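Long-range contact in Dot/Icm T4SS effector (Legionella pneumophila, PDB 6VVE), which is a kinase that binds ADP and manganese and is activated by the host metabolite inositol hexakisphosphate: residues K155-V166 / W232-Y240. Residues are numbered along the deposited sequence; the frame is centred on the assembly and turned at random.
Sequences KKIDQPKIEEFV and WLYVYNFIY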
ATOM      1  N   LYS A 155     -17.271  12.813  -0.654  1.00 41.10           N
ATOM      2  CA  LYS A 155     -16.012  13.472  -0.320  1.00 41.17           C
ATOM      3  C   LYS A 155     -16.103  14.248   0.986  1.00 39.88           C
ATOM      4  O   LYS A 155     -15.113  14.330   1.722  1.00 39.82           O
ATOM      5  CB  LYS A 155     -15.598  14.394  -1.471  1.00 49.34           C
ATOM      6  CG  LYS A 155     -15.579  13.702  -2.837  1.00 55.66           C
ATOM      7  CD  LYS A 155     -15.208  14.641  -3.990  1.00 57.97           C
ATOM      8  CE  LYS A 155     -13.798  15.203  -3.846  1.00 55.48           C
ATOM      9  NZ  LYS A 155     -13.810  16.691  -3.941  1.00 55.16           N
ATOM     10  N   LYS A 156     -17.270  14.820   1.289  1.00 50.79           N
ATOM     11  CA  LYS A 156     -17.468  15.550   2.541  1.00 46.50           C
ATOM     12  C   LYS A 156     -17.866  14.605   3.676  1.00 44.06           C
ATOM     13  O   LYS A 156     -17.213  14.570   4.724  1.00 40.96           O
ATOM     14  CB  LYS A 156     -18.524  16.645   2.352  1.00 47.84           C
ATOM     15  CG  LYS A 156     -18.815  17.469   3.602  1.00 48.99           C
ATOM     16  CD  LYS A 156     -17.825  18.624   3.785  1.00 49.80           C
ATOM     17  CE  LYS A 156     -18.117  19.395   5.074  1.00 52.37           C
ATOM     18  NZ  LYS A 156     -17.022  20.327   5.465  1.00 50.92           N
ATOM     19  N   ILE A 157     -18.953  13.849   3.487  1.00 38.80           N
ATOM     20  CA  ILE A 157     -19.434  12.982   4.560  1.00 40.75           C
ATOM     21  C   ILE A 157     -18.375  11.949   4.926  1.00 32.25           C
ATOM     22  O   ILE A 157     -18.221  11.590   6.100  1.00 28.35           O
ATOM     23  CB  ILE A 157     -20.761  12.312   4.163  1.00 46.94           C
ATOM     24  CG1 ILE A 157     -21.880  13.345   3.999  1.00 53.13           C
ATOM     25  CG2 ILE A 157     -21.160  11.274   5.208  1.00 49.79           C
ATOM     26  CD1 ILE A 157     -22.435  13.884   5.308  1.00 57.44           C
ATOM     27  N   ASP A 158     -17.624  11.458   3.934  1.00 35.58           N
ATOM     28  CA  ASP A 158     -16.594  10.448   4.154  1.00 35.11           C
ATOM     29  C   ASP A 158     -15.182  11.024   4.079  1.00 34.01           C
ATOM     30  O   ASP A 158     -14.226  10.287   3.830  1.00 31.97           O
ATOM     31  CB  ASP A 158     -16.749   9.310   3.142  1.00 36.58           C
ATOM     32  CG  ASP A 158     -18.125   8.659   3.199  1.00 38.74           C
ATOM     33  OD1 ASP A 158     -18.594   8.347   4.313  1.00 38.43           O
ATOM     34  OD2 ASP A 158     -18.741   8.481   2.124  1.00 39.45           O
ATOM     35  N   GLN A 159     -15.031  12.326   4.301  1.00 20.79           N
ATOM     36  CA  GLN A 159     -13.697  12.920   4.292  1.00 19.42           C
ATOM     37  C   GLN A 159     -12.760  12.269   5.304  1.00 18.69           C
ATOM     38  O   GLN A 159     -11.576  12.075   4.974  1.00 17.18           O
ATOM     39  CB  GLN A 159     -13.792  14.427   4.555  1.00 22.91           C
ATOM     40  CG  GLN A 159     -12.441  15.110   4.669  1.00 25.81           C
ATOM     41  CD  GLN A 159     -12.509  16.591   4.366  1.00 26.58           C
ATOM     42  OE1 GLN A 159     -13.592  17.171   4.292  1.00 29.74           O
ATOM     43  NE2 GLN A 159     -11.352  17.209   4.179  1.00 22.71           N
ATOM     44  N   PRO A 160     -13.198  11.909   6.514  1.00 20.18           N
ATOM     45  CA  PRO A 160     -12.273  11.237   7.446  1.00 19.65           C
ATOM     46  C   PRO A 160     -11.722   9.930   6.907  1.00 17.84           C
ATOM     47  O   PRO A 160     -10.572   9.587   7.209  1.00 16.81           O
ATOM     48  CB  PRO A 160     -13.138  11.014   8.699  1.00 21.18           C
ATOM     49  CG  PRO A 160     -14.225  12.053   8.601  1.00 22.77           C
ATOM     50  CD  PRO A 160     -14.507  12.206   7.134  1.00 25.30           C
ATOM     51  N   LYS A 161     -12.508   9.182   6.123  1.00 17.92           N
ATOM     52  CA  LYS A 161     -11.998   7.951   5.526  1.00 16.69           C
ATOM     53  C   LYS A 161     -10.766   8.226   4.672  1.00 17.72           C
ATOM     54  O   LYS A 161      -9.748   7.524   4.768  1.00 13.99           O
ATOM     55  CB  LYS A 161     -13.078   7.286   4.678  1.00 17.24           C
ATOM     56  CG  LYS A 161     -14.179   6.612   5.460  1.00 26.96           C
ATOM     57  CD  LYS A 161     -15.092   5.818   4.538  1.00 19.33           C
ATOM     58  CE  LYS A 161     -16.351   5.367   5.259  1.00 21.32           C
ATOM     59  NZ  LYS A 161     -17.263   4.618   4.358  1.00 22.01           N
ATOM     60  N   ILE A 162     -10.847   9.244   3.815  1.00 15.47           N
ATOM     61  CA  ILE A 162      -9.733   9.558   2.930  1.00 17.92           C
ATOM     62  C   ILE A 162      -8.575  10.148   3.726  1.00 13.20           C
ATOM     63  O   ILE A 162      -7.410   9.822   3.480  1.00 12.12           O
ATOM     64  CB  ILE A 162     -10.200  10.505   1.806  1.00 21.66           C
ATOM     65  CG1 ILE A 162     -11.440   9.938   1.114  1.00 25.57           C
ATOM     66  CG2 ILE A 162      -9.074  10.726   0.808  1.00 19.01           C
ATOM     67  CD1 ILE A 162     -11.930  10.755  -0.060  1.00 29.79           C
ATOM     68  N   GLU A 163      -8.875  11.025   4.683  1.00 14.18           N
ATOM     69  CA  GLU A 163      -7.834  11.576   5.545  1.00 44.37           C
ATOM     70  C   GLU A 163      -7.053  10.458   6.230  1.00 13.49           C
ATOM     71  O   GLU A 163      -5.816  10.443   6.206  1.00 12.65           O
ATOM     72  CB  GLU A 163      -8.452  12.519   6.581  1.00 43.81           C
ATOM     73  CG  GLU A 163      -9.328  13.622   5.999  1.00 45.50           C
ATOM     74  CD  GLU A 163      -8.751  15.018   6.198  1.00 37.34           C
ATOM     75  OE1 GLU A 163      -7.844  15.189   7.037  1.00 33.18           O
ATOM     76  OE2 GLU A 163      -9.207  15.947   5.500  1.00 33.93           O
ATOM     77  N   GLU A 164      -7.763   9.498   6.825  1.00 14.09           N
ATOM     78  CA  GLU A 164      -7.092   8.424   7.547  1.00 28.68           C
ATOM     79  C   GLU A 164      -6.253   7.569   6.605  1.00 17.59           C
ATOM     80  O   GLU A 164      -5.151   7.133   6.961  1.00 12.15           O
ATOM     81  CB  GLU A 164      -8.125   7.568   8.281  1.00 40.32           C
ATOM     82  CG  GLU A 164      -7.517   6.533   9.211  1.00 50.52           C
ATOM     83  CD  GLU A 164      -8.562   5.703   9.935  1.00 59.32           C
ATOM     84  OE1 GLU A 164      -9.769   5.957   9.743  1.00 62.58           O
ATOM     85  OE2 GLU A 164      -8.172   4.791  10.697  1.00 61.91           O
ATOM     86  N   PHE A 165      -6.748   7.322   5.390  1.00 13.41           N
ATOM     87  CA  PHE A 165      -5.949   6.563   4.437  1.00 12.13           C
ATOM     88  C   PHE A 165      -4.692   7.325   4.034  1.00 10.78           C
ATOM     89  O   PHE A 165      -3.605   6.744   3.950  1.00 12.62           O
ATOM     90  CB  PHE A 165      -6.761   6.238   3.186  1.00 11.49           C
ATOM     91  CG  PHE A 165      -5.924   5.680   2.069  1.00 11.23           C
ATOM     92  CD1 PHE A 165      -5.607   4.335   2.024  1.00 11.23           C
ATOM     93  CD2 PHE A 165      -5.416   6.524   1.079  1.00 10.99           C
ATOM     94  CE1 PHE A 165      -4.825   3.828   0.998  1.00  9.49           C
ATOM     95  CE2 PHE A 165      -4.629   6.028   0.065  1.00 11.11           C
ATOM     96  CZ  PHE A 165      -4.331   4.677   0.018  1.00 11.06           C
ATOM     97  N   VAL A 166      -4.823   8.629   3.785  1.00 10.30           N
ATOM     98  CA  VAL A 166      -3.682   9.433   3.350  1.00  9.79           C
ATOM     99  C   VAL A 166      -2.588   9.425   4.413  1.00  9.76           C
ATOM    100  O   VAL A 166      -1.401   9.260   4.102  1.00 15.12           O
ATOM    101  CB  VAL A 166      -4.129  10.864   3.011  1.00 10.33           C
ATOM    102  CG1 VAL A 166      -2.943  11.799   2.972  1.00 10.14           C
ATOM    103  CG2 VAL A 166      -4.865  10.872   1.677  1.00 24.95           C
ATOM    104  N   TRP A 232       1.616  10.451  -0.853  1.00 10.31           N
ATOM    105  CA  TRP A 232       0.467  10.758  -0.007  1.00 19.09           C
ATOM    106  C   TRP A 232      -0.049  12.171  -0.252  1.00 15.26           C
ATOM    107  O   TRP A 232      -1.263  12.417  -0.209  1.00  9.79           O
ATOM    108  CB  TRP A 232       0.862  10.599   1.466  1.00 11.40           C
ATOM    109  CG  TRP A 232       1.926  11.571   1.868  1.00 11.49           C
ATOM    110  CD1 TRP A 232       3.275  11.412   1.730  1.00 11.81           C
ATOM    111  CD2 TRP A 232       1.732  12.857   2.462  1.00 11.53           C
ATOM    112  NE1 TRP A 232       3.934  12.529   2.201  1.00 14.41           N
ATOM    113  CE2 TRP A 232       3.005  13.427   2.655  1.00 11.85           C
ATOM    114  CE3 TRP A 232       0.605  13.590   2.835  1.00 11.56           C
ATOM    115  CZ2 TRP A 232       3.178  14.686   3.227  1.00 12.64           C
ATOM    116  CZ3 TRP A 232       0.782  14.846   3.409  1.00 11.94           C
ATOM    117  CH2 TRP A 232       2.056  15.378   3.592  1.00 12.24           C
ATOM    118  N   LEU A 233       0.860  13.117  -0.503  1.00 13.56           N
ATOM    119  CA  LEU A 233       0.452  14.504  -0.698  1.00  9.25           C
ATOM    120  C   LEU A 233      -0.299  14.678  -2.007  1.00  8.72           C
ATOM    121  O   LEU A 233      -1.270  15.452  -2.072  1.00  8.78           O
ATOM    122  CB  LEU A 233       1.678  15.409  -0.657  1.00 10.57           C
ATOM    123  CG  LEU A 233       1.455  16.915  -0.755  1.00 13.21           C
ATOM    124  CD1 LEU A 233       0.737  17.435   0.473  1.00 10.09           C
ATOM    125  CD2 LEU A 233       2.796  17.636  -0.949  1.00 13.18           C
ATOM    126  N   TYR A 234       0.132  13.972  -3.061  1.00  9.32           N
ATOM    127  CA  TYR A 234      -0.539  14.095  -4.353  1.00  9.10           C
ATOM    128  C   TYR A 234      -1.981  13.602  -4.268  1.00  9.30           C
ATOM    129  O   TYR A 234      -2.900  14.235  -4.807  1.00 12.14           O
ATOM    130  CB  TYR A 234       0.202  13.299  -5.426  1.00  9.13           C
ATOM    131  CG  TYR A 234       1.689  13.555  -5.533  1.00  9.22           C
ATOM    132  CD1 TYR A 234       2.264  14.719  -5.032  1.00 10.52           C
ATOM    133  CD2 TYR A 234       2.517  12.640  -6.172  1.00 11.20           C
ATOM    134  CE1 TYR A 234       3.620  14.944  -5.129  1.00 13.64           C
ATOM    135  CE2 TYR A 234       3.878  12.863  -6.294  1.00 10.87           C
ATOM    136  CZ  TYR A 234       4.426  14.006  -5.758  1.00 13.22           C
ATOM    137  OH  TYR A 234       5.778  14.206  -5.870  1.00 13.19           O
ATOM    138  N   VAL A 235      -2.194  12.466  -3.598  1.00  9.84           N
ATOM    139  CA  VAL A 235      -3.541  11.919  -3.463  1.00 11.21           C
ATOM    140  C   VAL A 235      -4.442  12.911  -2.736  1.00 11.06           C
ATOM    141  O   VAL A 235      -5.557  13.217  -3.186  1.00 10.84           O
ATOM    142  CB  VAL A 235      -3.497  10.560  -2.739  1.00 13.12           C
ATOM    143  CG1 VAL A 235      -4.904  10.033  -2.517  1.00 11.47           C
ATOM    144  CG2 VAL A 235      -2.662   9.557  -3.528  1.00 14.03           C
ATOM    145  N   TYR A 236      -3.970  13.437  -1.604  1.00  9.57           N
ATOM    146  CA  TYR A 236      -4.818  14.313  -0.805  1.00 11.08           C
ATOM    147  C   TYR A 236      -5.164  15.596  -1.555  1.00 10.09           C
ATOM    148  O   TYR A 236      -6.321  16.027  -1.571  1.00 10.74           O
ATOM    149  CB  TYR A 236      -4.143  14.653   0.518  1.00 10.58           C
ATOM    150  CG  TYR A 236      -5.074  15.381   1.455  1.00 11.58           C
ATOM    151  CD1 TYR A 236      -5.988  14.681   2.237  1.00 15.01           C
ATOM    152  CD2 TYR A 236      -5.045  16.766   1.562  1.00 15.50           C
ATOM    153  CE1 TYR A 236      -6.849  15.345   3.098  1.00 15.88           C
ATOM    154  CE2 TYR A 236      -5.896  17.434   2.429  1.00 14.88           C
ATOM    155  CZ  TYR A 236      -6.800  16.719   3.183  1.00 16.50           C
ATOM    156  OH  TYR A 236      -7.659  17.372   4.035  1.00 20.59           O
ATOM    157  N   ASN A 237      -4.161  16.229  -2.171  1.00 12.50           N
ATOM    158  CA  ASN A 237      -4.398  17.503  -2.848  1.00 12.37           C
ATOM    159  C   ASN A 237      -5.252  17.329  -4.097  1.00 12.99           C
ATOM    160  O   ASN A 237      -6.005  18.234  -4.449  1.00 16.18           O
ATOM    161  CB  ASN A 237      -3.071  18.172  -3.203  1.00 13.02           C
ATOM    162  CG  ASN A 237      -2.491  18.952  -2.039  1.00 11.14           C
ATOM    163  OD1 ASN A 237      -2.617  20.178  -1.973  1.00 12.87           O
ATOM    164  ND2 ASN A 237      -1.867  18.247  -1.103  1.00 16.98           N
ATOM    165  N   PHE A 238      -5.146  16.185  -4.778  1.00 12.42           N
ATOM    166  CA  PHE A 238      -6.011  15.940  -5.926  1.00 13.54           C
ATOM    167  C   PHE A 238      -7.473  15.886  -5.502  1.00 12.34           C
ATOM    168  O   PHE A 238      -8.350  16.398  -6.208  1.00 12.13           O
ATOM    169  CB  PHE A 238      -5.621  14.636  -6.622  1.00 16.23           C
ATOM    170  CG  PHE A 238      -6.505  14.291  -7.791  1.00 21.67           C
ATOM    171  CD1 PHE A 238      -6.364  14.947  -9.001  1.00 22.97           C
ATOM    172  CD2 PHE A 238      -7.485  13.314  -7.673  1.00 24.28           C
ATOM    173  CE1 PHE A 238      -7.181  14.642 -10.079  1.00 24.89           C
ATOM    174  CE2 PHE A 238      -8.303  12.999  -8.753  1.00 26.32           C
ATOM    175  CZ  PHE A 238      -8.144  13.667  -9.957  1.00 26.40           C
ATOM    176  N   ILE A 239      -7.752  15.278  -4.338  1.00 12.86           N
ATOM    177  CA  ILE A 239      -9.132  15.113  -3.892  1.00 13.97           C
ATOM    178  C   ILE A 239      -9.621  16.369  -3.179  1.00 13.15           C
ATOM    179  O   ILE A 239     -10.782  16.768  -3.325  1.00 17.14           O
ATOM    180  CB  ILE A 239      -9.240  13.867  -2.996  1.00 19.42           C
ATOM    181  CG1 ILE A 239      -8.754  12.626  -3.753  1.00 17.34           C
ATOM    182  CG2 ILE A 239     -10.655  13.669  -2.507  1.00 21.58           C
ATOM    183  CD1 ILE A 239      -8.729  11.356  -2.911  1.00 18.19           C
ATOM    184  N   TYR A 240      -8.773  16.986  -2.355  1.00 18.09           N
ATOM    185  CA  TYR A 240      -9.136  18.171  -1.571  1.00 17.76           C
ATOM    186  C   TYR A 240      -8.123  19.266  -1.858  1.00 15.26           C
ATOM    187  O   TYR A 240      -7.352  19.669  -0.981  1.00 15.44           O
ATOM    188  CB  TYR A 240      -9.186  17.861  -0.071  1.00 21.91           C
ATOM    189  CG  TYR A 240     -10.120  16.737   0.286  1.00 26.11           C
ATOM    190  CD1 TYR A 240     -11.500  16.873   0.127  1.00 26.00           C
ATOM    191  CD2 TYR A 240      -9.632  15.535   0.783  1.00 25.31           C
ATOM    192  CE1 TYR A 240     -12.359  15.840   0.442  1.00 28.46           C
ATOM    193  CE2 TYR A 240     -10.486  14.494   1.107  1.00 27.89           C
ATOM    194  CZ  TYR A 240     -11.847  14.649   0.939  1.00 28.63           C
ATOM    195  OH  TYR A 240     -12.693  13.617   1.252  1.00 28.87           O
TER
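Two nearly antiparallel helices in the mainly helical lobe, consistent with the C-lobe of a protein-kinase-like fold, meet where Tyr240, just past the end of one, lies against the start of the other. The axes of 159-166 and 232-239 pass 10.1 Å apart at 163°. Tyr240 OH donates to Lys155 O (2.6 Å), lying in the carbonyl plane on a lone pair. Lys155 returns a bond: its chain, bent at chi3 and chi4, carries NZ to Ile239 O at 3.1 Å. Gln159, with CG anti to its backbone N (chi1 176°), stretches across the phenol so that its amide stacks almost parallel on one face, NE2 3.9 Å above the ring plane; Ile239 CG2 covers the opposite face. Ile162 adds an apolar contact: CD1 approaches the phenol obliquely while CG2 meets Ile239 CD1 tip to tip (3.8 Å).

One turn along, Glu163 OE2 takes two hydrogen bonds, from Tyr236 OH (2.6 Å), which arrives from above the carboxylate plane, and from Gln159 NE2 (2.8 Å), nearly along the C-O axis. The carboxylate stands upright at the edge of the Tyr236 ring, and its OE1 accepts from the backbone N of Lys288, tying in the start of the C-terminal helix. Gln159 thus joins the two tyrosines, stacking on Tyr240 and sharing Glu163 OE2 with Tyr236. Beyond, the contact turns apolar: Val166 sets CG1 against the Trp232 indole edge and Tyr236 CB, with CG2 near Val235. Such antiparallel pairing of helices 159-174 and 231-239 is consistent with a protein-kinase-like C-lobe.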